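PDB 5U1T: separin from Saccharomyces cerevisiae, which cleaves the MCD1/SCC1 subunit of cohesin as a caspase-like cysteine protease at anaphase onset, and is held inactive by securin for most of the cell cycle. Local coordinates for residues K741-S746 with V760-K765; Y732-L737 with Q782-A787; L1029-L1034 with I1109-E1114; L615-F620 with E828-Y833. All blocks are in the same frame, centred on the assembly; numbering follows the deposited sequence.

The four contacts illustrate how a long helical array is tied together by pairings of neighbouring and of distant segments. Interactions 1 and 2 both use helix 729-752, set against the next two helices of the chain, and their centres lie 16 Å apart; interaction 1 is nested in the loop that interaction 2 closes. Interaction 4 joins helices some two hundred residues apart and encloses both. It touches interaction 2 directly, where Leu786 CB packs on Phe617 CD2 at 3.5 Å and Arg785 forms a long, weak ion pair with Glu828. Interaction 3 stands apart, its centre about 22 Å from that of interaction 1. All four lie away from the probable catalytic cysteine, Cys1497.

Interaction 1 (K741-S746 with V760-K765); sequences KIFNES and VIDCRK
Ser746 and Asp762 make the polar link between the two helices: the serine hydroxyl donates to Asp762 OD2, with Ser746 OG at 2.9 Å from that oxygen. With OG anti to the backbone N (chi1 -169°), the hydroxyl projects across the groove and arrives from above the carboxylate plane, tilted 45° out of it. The same OD2 also takes a weak bond from Asn750 ND2, one turn further along the serine's helix, so two side chains of helix 729-752 converge on one buried oxygen. Were Asp762 replaced by alanine, the Ser746 hydroxyl would probably lose its acceptor and Asn750 its weaker one, with a gap left beside Ser746 where the carboxylate stood.

These bonds join the arms of an alpha-hairpin, since helices 729-752 and 756-775 follow each other through a very short turn. The segments run nearly antiparallel, at 157°, and their axes come within 7.8 Å. The nearest CA atoms are those of Phe743 and Asp762, 5.3 Å apart, and here Asp762 CB rests 3.5 Å from the backbone Phe743 O.

The apolar part of the contact is carried by Phe743 and Lys765. The lysine chain, extended beyond CG, passes over one face of the ring, and its CD makes a CH-pi contact 4.0 Å from the centroid of the Phe743 ring, offset toward the rim. Further along helix 756-775, Ala766 and Leu769 also touch the Phe743 side chain.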
# COMPACT_ATOMS: atom_id res chain seq x y z
N LYS A 741 -4.78 1.62 -5.39
CA LYS A 741 -3.81 2.65 -5.74
C LYS A 741 -4.35 3.57 -6.84
O LYS A 741 -4.06 4.76 -6.83
CB LYS A 741 -2.50 2.01 -6.19
CG LYS A 741 -1.28 2.88 -6.07
CD LYS A 741 -0.10 2.22 -6.73
CE LYS A 741 1.10 3.13 -6.75
NZ LYS A 741 2.17 2.57 -7.60
N ILE A 742 -5.13 3.04 -7.77
CA ILE A 742 -5.68 3.87 -8.83
C ILE A 742 -6.64 4.88 -8.24
O ILE A 742 -6.52 6.08 -8.50
CB ILE A 742 -6.39 3.04 -9.91
CG1 ILE A 742 -5.38 2.25 -10.74
CG2 ILE A 742 -7.16 3.95 -10.82
CD1 ILE A 742 -6.02 1.30 -11.74
N PHE A 743 -7.57 4.41 -7.41
CA PHE A 743 -8.55 5.29 -6.76
C PHE A 743 -7.94 6.30 -5.79
O PHE A 743 -8.47 7.39 -5.61
CB PHE A 743 -9.61 4.46 -6.02
CG PHE A 743 -10.61 3.82 -6.93
CD1 PHE A 743 -11.24 4.56 -7.92
CD2 PHE A 743 -10.91 2.48 -6.82
CE1 PHE A 743 -12.16 3.96 -8.78
CE2 PHE A 743 -11.82 1.87 -7.68
CZ PHE A 743 -12.45 2.62 -8.66
N ASN A 744 -6.82 5.94 -5.16
CA ASN A 744 -6.11 6.84 -4.27
C ASN A 744 -5.49 8.01 -5.01
O ASN A 744 -5.55 9.15 -4.55
CB ASN A 744 -5.02 6.08 -3.50
CG ASN A 744 -5.42 5.76 -2.08
OD1 ASN A 744 -6.42 6.27 -1.57
ND2 ASN A 744 -4.64 4.92 -1.42
N GLU A 745 -4.89 7.75 -6.17
CA GLU A 745 -4.27 8.82 -6.92
C GLU A 745 -5.31 9.62 -7.67
O GLU A 745 -5.13 10.82 -7.93
CB GLU A 745 -3.22 8.28 -7.88
CG GLU A 745 -1.92 8.03 -7.17
CD GLU A 745 -1.06 9.27 -7.12
OE1 GLU A 745 -0.55 9.60 -6.03
OE2 GLU A 745 -0.86 9.88 -8.17
N SER A 746 -6.41 8.96 -8.01
CA SER A 746 -7.50 9.63 -8.68
C SER A 746 -8.14 10.67 -7.77
O SER A 746 -8.61 11.72 -8.22
CB SER A 746 -8.53 8.63 -9.16
OG SER A 746 -9.44 9.27 -10.02
N VAL A 760 -13.70 12.85 -2.95
CA VAL A 760 -14.15 12.21 -1.72
C VAL A 760 -14.65 10.81 -2.03
O VAL A 760 -14.34 9.87 -1.31
CB VAL A 760 -15.28 13.01 -1.02
CG1 VAL A 760 -15.92 12.19 0.09
CG2 VAL A 760 -14.73 14.29 -0.44
N ILE A 761 -15.41 10.67 -3.11
CA ILE A 761 -15.97 9.38 -3.49
C ILE A 761 -14.87 8.37 -3.83
O ILE A 761 -14.91 7.23 -3.35
CB ILE A 761 -16.92 9.51 -4.68
CG1 ILE A 761 -18.10 10.39 -4.27
CG2 ILE A 761 -17.39 8.14 -5.14
CD1 ILE A 761 -19.14 10.57 -5.35
N ASP A 762 -13.89 8.80 -4.62
CA ASP A 762 -12.75 7.96 -4.98
C ASP A 762 -12.09 7.39 -3.74
O ASP A 762 -12.04 6.17 -3.55
CB ASP A 762 -11.73 8.75 -5.79
CG ASP A 762 -12.18 8.95 -7.22
OD1 ASP A 762 -13.20 8.36 -7.64
OD2 ASP A 762 -11.49 9.71 -7.95
N CYS A 763 -11.58 8.29 -2.91
CA CYS A 763 -11.04 7.97 -1.59
C CYS A 763 -11.82 6.91 -0.83
O CYS A 763 -11.23 6.05 -0.19
CB CYS A 763 -11.00 9.23 -0.72
SG CYS A 763 -9.38 9.91 -0.55
N ARG A 764 -13.14 6.98 -0.90
CA ARG A 764 -13.99 6.07 -0.15
C ARG A 764 -14.05 4.69 -0.81
O ARG A 764 -14.20 3.68 -0.13
CB ARG A 764 -15.39 6.66 0.03
CG ARG A 764 -15.41 7.97 0.84
CD ARG A 764 -15.34 7.73 2.34
NE ARG A 764 -16.38 6.79 2.74
CZ ARG A 764 -16.16 5.50 2.97
NH1 ARG A 764 -17.18 4.71 3.30
NH2 ARG A 764 -14.93 5.00 2.89
N LYS A 765 -13.94 4.65 -2.13
CA LYS A 765 -13.82 3.39 -2.83
C LYS A 765 -12.52 2.70 -2.44
O LYS A 765 -12.48 1.50 -2.21
CB LYS A 765 -13.87 3.59 -4.34
CG LYS A 765 -15.16 4.11 -4.86
CD LYS A 765 -15.04 4.33 -6.35
CE LYS A 765 -16.30 4.98 -6.89
NZ LYS A 765 -16.14 5.34 -8.32

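Interaction 2 (Y732-L737 with Q782-A787); sequences YIKVIL and QGSRLA
Ser784 fits its short side chain into a shallow apolar recess on helix 729-752, and this is the close part of the contact. Leu737 CD1 lies 3.4 Å from Ser784 OG, while the CG2 branch of Ile733 comes to the same oxygen from one turn earlier, at 3.7 Å. These are van der Waals contacts, a hydroxyl resting among methyl groups. Leu737 reaches the spot because its CG stands beside the backbone N (chi1 -69°) and CD1 continues away from the main chain, placing that methyl between two residues of the facing helix. Its second neighbour is Ala787, whose CB is 3.8 Å from Leu737 CD1.

Small residues one turn apart thus meet branched ones, yet the axes stay 10.6 Å apart, running almost parallel at 17°. This is the geometry of the first and third members of an up-down-up run of helices: helix 756-775 comes between them in the chain, and its Leu773 packs against Ile733, Ile736 and Leu737.

Toward the partly exposed side the packing thins. Lys734 offers just its CG, 4.0 Å from Ser784 OG, and its extended chain carries the ammonium group to a salt bridge with Glu681. Behind Ser784, on the side of helix 782-805 turned from helix 729-752, Arg785 NH1 donates to Gln782 OE1 at 2.7 Å, in the carbonyl plane and on a lone pair. Arg785 NH2 meanwhile bonds to the backbone of the second protein chain in the assembly.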
# COMPACT_ATOMS: atom_id res chain seq x y z
N TYR A 732 -4.52 -12.15 -6.82
CA TYR A 732 -5.82 -11.51 -6.69
C TYR A 732 -5.71 -10.37 -5.69
O TYR A 732 -6.25 -9.30 -5.93
CB TYR A 732 -6.89 -12.51 -6.28
CG TYR A 732 -8.24 -11.88 -5.99
CD1 TYR A 732 -8.76 -10.89 -6.81
CD2 TYR A 732 -8.99 -12.29 -4.89
CE1 TYR A 732 -9.99 -10.31 -6.54
CE2 TYR A 732 -10.22 -11.72 -4.62
CZ TYR A 732 -10.72 -10.73 -5.44
OH TYR A 732 -11.94 -10.17 -5.16
N ILE A 733 -4.98 -10.60 -4.60
CA ILE A 733 -4.70 -9.55 -3.63
C ILE A 733 -3.98 -8.38 -4.31
O ILE A 733 -4.29 -7.20 -4.06
CB ILE A 733 -3.84 -10.08 -2.46
CG1 ILE A 733 -4.60 -11.12 -1.64
CG2 ILE A 733 -3.38 -8.95 -1.56
CD1 ILE A 733 -5.73 -10.55 -0.86
N LYS A 734 -3.05 -8.71 -5.21
CA LYS A 734 -2.26 -7.71 -5.90
C LYS A 734 -3.12 -6.89 -6.88
O LYS A 734 -2.87 -5.70 -7.06
CB LYS A 734 -1.09 -8.36 -6.63
CG LYS A 734 0.13 -8.61 -5.73
CD LYS A 734 1.17 -9.50 -6.41
CE LYS A 734 2.42 -9.65 -5.55
NZ LYS A 734 3.61 -10.18 -6.32
N VAL A 735 -4.11 -7.53 -7.50
CA VAL A 735 -5.08 -6.84 -8.36
C VAL A 735 -5.88 -5.80 -7.56
O VAL A 735 -6.02 -4.64 -7.97
CB VAL A 735 -6.04 -7.85 -9.05
CG1 VAL A 735 -7.31 -7.18 -9.53
CG2 VAL A 735 -5.34 -8.55 -10.22
N ILE A 736 -6.41 -6.21 -6.41
CA ILE A 736 -7.19 -5.31 -5.58
C ILE A 736 -6.33 -4.14 -5.15
O ILE A 736 -6.76 -3.00 -5.19
CB ILE A 736 -7.76 -6.02 -4.34
CG1 ILE A 736 -8.66 -7.19 -4.76
CG2 ILE A 736 -8.58 -5.06 -3.51
CD1 ILE A 736 -9.27 -7.93 -3.57
N LEU A 737 -5.09 -4.42 -4.77
CA LEU A 737 -4.15 -3.37 -4.39
C LEU A 737 -3.90 -2.39 -5.55
O LEU A 737 -3.73 -1.20 -5.31
CB LEU A 737 -2.82 -3.95 -3.93
CG LEU A 737 -2.83 -4.70 -2.60
CD1 LEU A 737 -1.50 -5.40 -2.38
CD2 LEU A 737 -3.14 -3.78 -1.44
N GLN A 782 4.11 -10.36 3.16
CA GLN A 782 4.85 -9.18 3.55
C GLN A 782 4.77 -8.06 2.52
O GLN A 782 4.42 -6.94 2.88
CB GLN A 782 6.31 -9.51 3.81
CG GLN A 782 7.21 -8.28 3.99
CD GLN A 782 7.05 -7.60 5.35
OE1 GLN A 782 5.99 -7.65 5.97
NE2 GLN A 782 8.11 -6.96 5.81
N GLY A 783 5.08 -8.36 1.26
CA GLY A 783 5.04 -7.36 0.20
C GLY A 783 3.68 -6.68 0.03
O GLY A 783 3.57 -5.46 -0.13
N SER A 784 2.62 -7.48 0.08
CA SER A 784 1.29 -6.94 -0.01
C SER A 784 0.85 -6.23 1.28
O SER A 784 0.06 -5.31 1.23
CB SER A 784 0.31 -8.06 -0.35
OG SER A 784 0.27 -8.22 -1.75
N ARG A 785 1.37 -6.65 2.43
CA ARG A 785 0.98 -6.01 3.68
C ARG A 785 1.53 -4.59 3.70
O ARG A 785 0.87 -3.66 4.15
CB ARG A 785 1.46 -6.81 4.88
CG ARG A 785 1.02 -6.24 6.20
CD ARG A 785 1.54 -7.03 7.35
NE ARG A 785 2.98 -7.05 7.41
CZ ARG A 785 3.71 -6.27 8.20
NH1 ARG A 785 5.03 -6.35 8.19
NH2 ARG A 785 3.12 -5.39 9.00
N LEU A 786 2.76 -4.43 3.20
CA LEU A 786 3.39 -3.13 3.17
C LEU A 786 2.70 -2.27 2.14
O LEU A 786 2.52 -1.08 2.36
CB LEU A 786 4.89 -3.26 2.84
CG LEU A 786 5.75 -4.08 3.80
CD1 LEU A 786 7.17 -4.21 3.27
CD2 LEU A 786 5.74 -3.52 5.22
N ALA A 787 2.30 -2.87 1.02
CA ALA A 787 1.60 -2.14 -0.04
C ALA A 787 0.34 -1.50 0.53
O ALA A 787 0.08 -0.32 0.33
CB ALA A 787 1.24 -3.06 -1.18

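Interaction 3 (L1029-L1034 with I1109-E1114); sequences LKLDTL and ISTITE
Thr1111 overlaps the side-chain base of Leu1031, its CG2 methyl lying 3.6 Å from Leu1031 CB. The same methyl also sits near the main chain of the next residue, with Thr1111 CG2 3.9 Å from Asp1032 N, so the threonine packs into the bend of the backbone as much as on a side chain. Thr1111 also touches Met1079 of helix 1075-1088.

Asp1032 supplies the second overlap. Its CG occupies the crowded position between the backbone N and the carbonyl carbon (chi1 40°), which turns the carboxylate toward Ile1112; OD1 of Asp1032 is 3.4 Å from Ile1112 CD1, and the two side chains cross obliquely.

The arrangement sets a 3-10 turn, residues 1031-1033 in the link between helices 1012-1028 and 1036-1054, against the first turn of helix 1111-1127. Ser1110 holds the N-cap position, although its hydroxyl makes no capping bond and simply faces Asp1032 CB at 4.1 Å. The positive end of the helix dipole would probably favour a nearby carboxylate such as that of Asp1032, though only modestly at this range.

Within the turn, Lys1030 O is gripped twice. Thr1033 OG1 donates to Lys1030 O at 2.8 Å, with a C=O...OG1 angle of 163°, close to the line of the carbonyl, and the amide of Thr1033 binds the same oxygen. Arg805 NH2, from the end of helix 782-805, bonds to the carbonyl of Asp1032.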
# COMPACT_ATOMS: atom_id res chain seq x y z
N LEU A 1029 -5.63 35.19 -9.89
CA LEU A 1029 -5.58 33.81 -9.45
C LEU A 1029 -6.92 33.08 -9.49
O LEU A 1029 -7.98 33.65 -9.27
CB LEU A 1029 -4.94 33.71 -8.06
CG LEU A 1029 -5.18 34.68 -6.95
CD1 LEU A 1029 -6.56 34.49 -6.43
CD2 LEU A 1029 -4.17 34.38 -5.86
N LYS A 1030 -6.85 31.78 -9.81
CA LYS A 1030 -8.01 30.93 -9.98
C LYS A 1030 -8.51 30.46 -8.63
O LYS A 1030 -7.81 29.75 -7.92
CB LYS A 1030 -7.67 29.72 -10.85
CG LYS A 1030 -7.19 30.07 -12.24
CD LYS A 1030 -8.23 30.88 -12.99
CE LYS A 1030 -7.96 30.81 -14.50
NZ LYS A 1030 -9.01 31.50 -15.32
N LEU A 1031 -9.74 30.85 -8.29
CA LEU A 1031 -10.24 30.63 -6.94
C LEU A 1031 -10.44 29.16 -6.66
O LEU A 1031 -10.18 28.72 -5.54
CB LEU A 1031 -11.55 31.41 -6.72
CG LEU A 1031 -11.44 32.94 -6.88
CD1 LEU A 1031 -12.77 33.59 -6.58
CD2 LEU A 1031 -10.33 33.53 -6.01
N ASP A 1032 -10.87 28.40 -7.66
CA ASP A 1032 -11.07 26.94 -7.51
C ASP A 1032 -9.83 26.18 -7.04
O ASP A 1032 -9.93 25.02 -6.61
CB ASP A 1032 -11.55 26.33 -8.81
CG ASP A 1032 -10.85 26.92 -10.00
OD1 ASP A 1032 -11.17 28.10 -10.33
OD2 ASP A 1032 -9.99 26.23 -10.60
N THR A 1033 -8.67 26.81 -7.12
CA THR A 1033 -7.46 26.20 -6.60
C THR A 1033 -7.22 26.52 -5.11
O THR A 1033 -6.18 26.14 -4.56
CB THR A 1033 -6.23 26.63 -7.41
OG1 THR A 1033 -5.88 27.96 -7.04
CG2 THR A 1033 -6.53 26.60 -8.89
N LEU A 1034 -8.17 27.19 -4.46
CA LEU A 1034 -7.97 27.62 -3.07
C LEU A 1034 -8.71 26.79 -2.04
O LEU A 1034 -9.84 26.37 -2.26
CB LEU A 1034 -8.36 29.08 -2.91
CG LEU A 1034 -7.64 30.04 -3.83
CD1 LEU A 1034 -8.16 31.48 -3.70
CD2 LEU A 1034 -6.18 29.96 -3.50
N ILE A 1109 -20.05 19.98 -7.82
CA ILE A 1109 -20.04 21.44 -7.74
C ILE A 1109 -18.65 22.02 -7.95
O ILE A 1109 -17.67 21.29 -7.93
CB ILE A 1109 -20.55 21.91 -6.36
CG1 ILE A 1109 -19.42 21.90 -5.34
CG2 ILE A 1109 -21.65 21.00 -5.85
CD1 ILE A 1109 -19.11 23.26 -4.82
N SER A 1110 -18.57 23.34 -8.13
CA SER A 1110 -17.29 24.07 -8.03
C SER A 1110 -17.46 25.60 -7.99
O SER A 1110 -18.50 26.13 -8.43
CB SER A 1110 -16.34 23.71 -9.18
OG SER A 1110 -15.04 24.21 -8.92
N THR A 1111 -16.41 26.28 -7.50
CA THR A 1111 -16.35 27.73 -7.29
C THR A 1111 -16.86 28.56 -8.48
O THR A 1111 -17.35 29.68 -8.33
CB THR A 1111 -14.90 28.15 -6.93
OG1 THR A 1111 -14.74 28.10 -5.51
CG2 THR A 1111 -14.57 29.56 -7.41
N ILE A 1112 -16.79 27.96 -9.66
CA ILE A 1112 -17.23 28.62 -10.87
C ILE A 1112 -18.74 28.89 -10.87
O ILE A 1112 -19.18 30.05 -10.87
CB ILE A 1112 -16.84 27.78 -12.10
CG1 ILE A 1112 -15.38 27.30 -11.96
CG2 ILE A 1112 -17.09 28.56 -13.39
CD1 ILE A 1112 -14.37 28.41 -11.57
N THR A 1113 -19.55 27.83 -10.85
CA THR A 1113 -21.00 28.00 -10.78
C THR A 1113 -21.37 28.69 -9.48
O THR A 1113 -22.29 29.50 -9.45
CB THR A 1113 -21.78 26.66 -10.90
OG1 THR A 1113 -23.17 26.86 -10.56
CG2 THR A 1113 -21.13 25.52 -10.03
N GLU A 1114 -20.62 28.40 -8.41
CA GLU A 1114 -20.89 29.04 -7.12
C GLU A 1114 -20.64 30.54 -7.13
O GLU A 1114 -21.23 31.29 -6.35
CB GLU A 1114 -20.06 28.39 -6.02
CG GLU A 1114 -20.66 27.12 -5.51
CD GLU A 1114 -22.16 27.02 -5.80
OE1 GLU A 1114 -22.95 27.69 -5.10
OE2 GLU A 1114 -22.55 26.24 -6.71

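Interaction 4 (L615-F620 with E828-Y833); sequences LNFNNF and EPIIVY
Ile830 and Phe617 bury the largest areas in this contact, meeting where a Schellman motif ends helix 602-617 and helix 829-845 begins. In that motif Asn619 is the C-prime residue with positive phi, and the helix is closed off by a bond from Phe620 N to Leu615 O and another from Asn619 N to Asn616 O.

Ile830 presses its two branches on different parts of this helix end. CG1 is anti to the backbone N (chi1 -173°), carrying CD1 away from the ring, while CG2 turns to the aromatic ring and lies 3.4 Å from Phe617 CE1. The side chains of Phe617 and Ile830 slide past each other in opposite directions.

Phe617 in turn projects toward the facing helix, its CG anti to the backbone N (chi1 170°), and also meets Ile831 and Glu828. Ile831 crosses the phenyl side chain at about a right angle, with its CG1 3.6 Å from Phe617 CZ. Glu828, the N-cap residue, approaches differently: its CB stands at the ring edge, 4.1 Å from Phe617 CZ. With a serine in place of Phe617, Ile831 and the CG2 methyl of Ile830 would probably lose their aromatic partner, and a gap would open between the helix ends.

Beside Ile830, Asp871 and Ser874 continue the packing toward helix 872-881. At the far tip of the isoleucine, CD1 of Ile830 stops 3.5 Å from Asn619 ND2.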
# COMPACT_ATOMS: atom_id res chain seq x y z
N LEU A 615 13.15 -1.27 0.63
CA LEU A 615 13.81 0.01 0.45
C LEU A 615 12.77 1.09 0.12
O LEU A 615 12.71 2.16 0.74
CB LEU A 615 14.86 -0.06 -0.66
CG LEU A 615 16.20 -0.74 -0.37
CD1 LEU A 615 17.03 -0.71 -1.64
CD2 LEU A 615 16.95 -0.09 0.78
N ASN A 616 11.95 0.79 -0.88
CA ASN A 616 10.90 1.67 -1.33
C ASN A 616 9.88 2.03 -0.24
O ASN A 616 9.47 3.17 -0.11
CB ASN A 616 10.20 1.02 -2.50
CG ASN A 616 8.95 1.73 -2.88
OD1 ASN A 616 7.92 1.63 -2.20
ND2 ASN A 616 9.01 2.44 -4.00
N PHE A 617 9.46 1.04 0.53
CA PHE A 617 8.51 1.28 1.60
C PHE A 617 9.12 2.15 2.70
O PHE A 617 8.39 2.80 3.45
CB PHE A 617 8.02 -0.07 2.13
CG PHE A 617 7.21 -0.00 3.40
CD1 PHE A 617 7.83 -0.08 4.64
CD2 PHE A 617 5.83 0.05 3.34
CE1 PHE A 617 7.09 -0.06 5.81
CE2 PHE A 617 5.09 0.06 4.51
CZ PHE A 617 5.72 0.02 5.75
N ASN A 618 10.45 2.16 2.81
CA ASN A 618 11.11 2.99 3.82
C ASN A 618 11.72 4.25 3.22
O ASN A 618 12.41 5.00 3.91
CB ASN A 618 12.18 2.21 4.56
CG ASN A 618 11.59 1.32 5.62
OD1 ASN A 618 11.71 0.09 5.56
ND2 ASN A 618 10.95 1.92 6.61
N ASN A 619 11.43 4.47 1.94
CA ASN A 619 11.87 5.64 1.20
C ASN A 619 13.40 5.76 1.24
O ASN A 619 13.94 6.81 1.53
CB ASN A 619 11.19 6.92 1.74
CG ASN A 619 9.66 6.76 1.93
OD1 ASN A 619 8.90 6.68 0.95
ND2 ASN A 619 9.22 6.74 3.19
N PHE A 620 14.10 4.68 0.96
CA PHE A 620 15.55 4.72 0.89
C PHE A 620 15.91 5.01 -0.55
O PHE A 620 16.74 4.31 -1.14
CB PHE A 620 16.19 3.40 1.34
CG PHE A 620 16.28 3.21 2.82
CD1 PHE A 620 15.36 3.78 3.68
CD2 PHE A 620 17.29 2.44 3.37
CE1 PHE A 620 15.45 3.57 5.06
CE2 PHE A 620 17.38 2.24 4.74
CZ PHE A 620 16.46 2.81 5.58
N GLU A 828 4.99 -0.52 12.24
CA GLU A 828 5.97 -0.09 11.23
C GLU A 828 6.36 1.36 11.44
O GLU A 828 5.58 2.24 11.26
CB GLU A 828 5.47 -0.34 9.82
CG GLU A 828 5.09 -1.77 9.53
CD GLU A 828 6.21 -2.75 9.70
OE1 GLU A 828 7.31 -2.49 9.21
OE2 GLU A 828 6.00 -3.80 10.32
N PRO A 829 7.62 1.59 11.75
CA PRO A 829 8.10 2.93 12.12
C PRO A 829 7.89 4.01 11.06
O PRO A 829 7.50 5.13 11.39
CB PRO A 829 9.59 2.70 12.38
CG PRO A 829 9.65 1.30 12.84
CD PRO A 829 8.65 0.57 11.97
N ILE A 830 8.10 3.70 9.79
CA ILE A 830 7.90 4.69 8.77
C ILE A 830 6.46 5.07 8.63
O ILE A 830 6.14 6.15 8.22
CB ILE A 830 8.41 4.22 7.42
CG1 ILE A 830 8.35 5.33 6.40
CG2 ILE A 830 7.57 3.09 6.90
CD1 ILE A 830 9.40 6.38 6.62
N ILE A 831 5.57 4.17 8.97
CA ILE A 831 4.16 4.48 8.88
C ILE A 831 3.72 5.24 10.13
O ILE A 831 3.01 6.23 10.03
CB ILE A 831 3.30 3.22 8.71
CG1 ILE A 831 3.70 2.47 7.44
CG2 ILE A 831 1.83 3.60 8.61
CD1 ILE A 831 3.41 3.22 6.15
N VAL A 832 4.15 4.77 11.29
CA VAL A 832 3.87 5.44 12.54
C VAL A 832 4.41 6.86 12.51
O VAL A 832 3.69 7.81 12.87
CB VAL A 832 4.45 4.65 13.72
CG1 VAL A 832 4.33 5.43 15.01
CG2 VAL A 832 3.73 3.32 13.85
N TYR A 833 5.65 7.04 12.06
CA TYR A 833 6.20 8.39 11.98
C TYR A 833 5.37 9.28 11.06
O TYR A 833 4.93 10.34 11.48
CB TYR A 833 7.65 8.41 11.49
CG TYR A 833 8.09 9.85 11.33
CD1 TYR A 833 8.21 10.67 12.45
CD2 TYR A 833 8.28 10.42 10.07
CE1 TYR A 833 8.55 11.99 12.33
CE2 TYR A 833 8.61 11.75 9.94
CZ TYR A 833 8.74 12.53 11.08
OH TYR A 833 9.08 13.87 10.98